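Local coordinates for lipoprotein (PDB 5T11) that forms a dodecameric assembly in the periplasm and, as PelC, probably guides Pel polysaccharide on its way across the outer membrane, at residues E40-N45 and S147-V152. The protein carries 1 engineered substitution. Sequence-based numbering, arbitrary orientation.
Sequences ESIAAN and SLIAKV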
loop_
_atom_site.group_PDB
_atom_site.type_symbol
_atom_site.label_atom_id
_atom_site.label_comp_id
_atom_site.label_asym_id
_atom_site.label_seq_id
_atom_site.Cartn_x
_atom_site.Cartn_y
_atom_site.Cartn_z
ATOM N N GLU B 40 -24.366 2.893 28.140
ATOM C CA GLU B 40 -24.814 2.476 29.469
ATOM C C GLU B 40 -24.368 3.475 30.531
ATOM O O GLU B 40 -25.157 3.871 31.396
ATOM C CB GLU B 40 -24.274 1.087 29.810
ATOM C CG GLU B 40 -24.915 -0.067 29.086
ATOM C CD GLU B 40 -24.048 -1.320 29.137
ATOM O OE1 GLU B 40 -22.959 -1.252 29.748
ATOM O OE2 GLU B 40 -24.450 -2.364 28.567
ATOM N N SER B 41 -23.092 3.881 30.482
ATOM C CA SER B 41 -22.553 4.823 31.460
ATOM C C SER B 41 -23.232 6.179 31.354
ATOM O O SER B 41 -23.623 6.773 32.367
ATOM C CB SER B 41 -21.041 4.982 31.273
ATOM O OG SER B 41 -20.385 3.769 31.567
ATOM N N ILE B 42 -23.348 6.705 30.133
ATOM C CA ILE B 42 -24.030 7.983 29.959
ATOM C C ILE B 42 -25.475 7.864 30.427
ATOM O O ILE B 42 -25.988 8.744 31.132
ATOM C CB ILE B 42 -23.938 8.456 28.493
ATOM C CG1 ILE B 42 -22.494 8.773 28.122
ATOM C CG2 ILE B 42 -24.814 9.710 28.278
ATOM C CD1 ILE B 42 -22.230 8.789 26.578
ATOM N N ALA B 43 -26.137 6.749 30.091
ATOM C CA ALA B 43 -27.549 6.605 30.442
ATOM C C ALA B 43 -27.731 6.522 31.949
ATOM O O ALA B 43 -28.657 7.135 32.502
ATOM C CB ALA B 43 -28.158 5.374 29.766
ATOM N N ALA B 44 -26.851 5.775 32.631
ATOM C CA ALA B 44 -26.934 5.675 34.084
ATOM C C ALA B 44 -26.819 7.049 34.734
ATOM O O ALA B 44 -27.621 7.400 35.614
ATOM C CB ALA B 44 -25.853 4.734 34.622
ATOM N N ASN B 45 -25.830 7.846 34.309
ATOM C CA ASN B 45 -25.667 9.176 34.894
ATOM C C ASN B 45 -26.854 10.080 34.561
ATOM O O ASN B 45 -27.274 10.886 35.398
ATOM C CB ASN B 45 -24.352 9.809 34.439
ATOM C CG ASN B 45 -23.179 9.460 35.364
ATOM O OD1 ASN B 45 -23.263 8.534 36.181
ATOM N ND2 ASN B 45 -22.084 10.214 35.246
ATOM N N SER B 147 -25.755 14.630 24.903
ATOM C CA SER B 147 -26.899 15.519 24.723
ATOM C C SER B 147 -28.138 14.756 24.257
ATOM O O SER B 147 -29.255 15.034 24.712
ATOM C CB SER B 147 -26.524 16.619 23.725
ATOM O OG SER B 147 -27.512 17.623 23.622
ATOM N N LEU B 148 -27.960 13.774 23.360
ATOM C CA LEU B 148 -29.110 13.069 22.791
ATOM C C LEU B 148 -29.739 12.112 23.799
ATOM O O LEU B 148 -30.972 12.036 23.919
ATOM C CB LEU B 148 -28.693 12.299 21.536
ATOM C CG LEU B 148 -29.758 11.355 20.963
ATOM C CD1 LEU B 148 -30.960 12.149 20.431
ATOM C CD2 LEU B 148 -29.191 10.431 19.850
ATOM N N ILE B 149 -28.907 11.359 24.508
ATOM C CA ILE B 149 -29.422 10.431 25.503
ATOM C C ILE B 149 -30.150 11.187 26.608
ATOM O O ILE B 149 -31.206 10.746 27.088
ATOM C CB ILE B 149 -28.276 9.563 26.040
ATOM C CG1 ILE B 149 -27.872 8.556 24.965
ATOM C CG2 ILE B 149 -28.695 8.848 27.340
ATOM C CD1 ILE B 149 -26.463 8.036 25.087
ATOM N N ALA B 150 -29.626 12.355 27.001
ATOM C CA ALA B 150 -30.332 13.194 27.970
ATOM C C ALA B 150 -31.725 13.550 27.465
ATOM O O ALA B 150 -32.710 13.466 28.210
ATOM C CB ALA B 150 -29.529 14.461 28.272
ATOM N N LYS B 151 -31.829 13.932 26.187
ATOM C CA LYS B 151 -33.135 14.248 25.608
ATOM C C LYS B 151 -34.033 13.010 25.586
ATOM O O LYS B 151 -35.183 13.047 26.049
ATOM C CB LYS B 151 -32.937 14.823 24.194
ATOM C CG LYS B 151 -34.195 15.296 23.477
ATOM C CD LYS B 151 -34.802 16.512 24.174
ATOM C CE LYS B 151 -35.995 17.090 23.412
ATOM N NZ LYS B 151 -36.755 18.039 24.271
ATOM N N VAL B 152 -33.502 11.888 25.081
ATOM C CA VAL B 152 -34.292 10.670 24.907
ATOM C C VAL B 152 -34.831 10.169 26.248
ATOM O O VAL B 152 -35.978 9.711 26.338
ATOM C CB VAL B 152 -33.446 9.590 24.204
ATOM C CG1 VAL B 152 -34.119 8.227 24.314
ATOM C CG2 VAL B 152 -33.201 9.960 22.731
#
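Two helices, 35-49 and 141-152, lie on the same face of the mixed beta-sheet of the PelC subunit, and this contact is the apolar seam between them. Ile149 is the central residue. It points from helix 141-152 toward the other helix and meets Ile42 and Ala43, which follow one another on helix 35-49. The two isoleucine side chains cross at about a right angle. Ile42 touches with its short branch: CG2 lies 4.0 Å from Ile149 CD1 and 4.1 Å from Ile149 CG2. That methyl therefore sits against both arms of Ile149. Ile42 has CG2 anti to its backbone N and CG1 beside that N (chi1 -66°), which turns the methyl to the partner helix. Ile149 CG2 also rests on the backbone of the other helix, 4.0 Å from Ala43 CA. The CB of Ala43 is slightly farther from Ile149 CG2, at 4.3 Å. The helices are close here, with Ala43 CA and Ile149 CA 6.5 Å apart, consistent with the small side chain of Ala43. The two segments bury about 129 Å² between them, both sides summed, and all three touching residues are buried. Contact between the two segments is purely van der Waals. Beneath the seam, Ala43 packs on Leu92 of strand 90-99 and Phe115 of strand 109-119, while Ile42 reaches Trp99. On helix 141-152, Leu148 and Val152 cover Val7 of strand 5-9. On helix 35-49, Ala44 lies on strand 55-57, and Asn45 ND2 hydrogen-bonds Thr130 OG1 of a neighbouring subunit, so this helix also takes part in a subunit interface of the dodecamer.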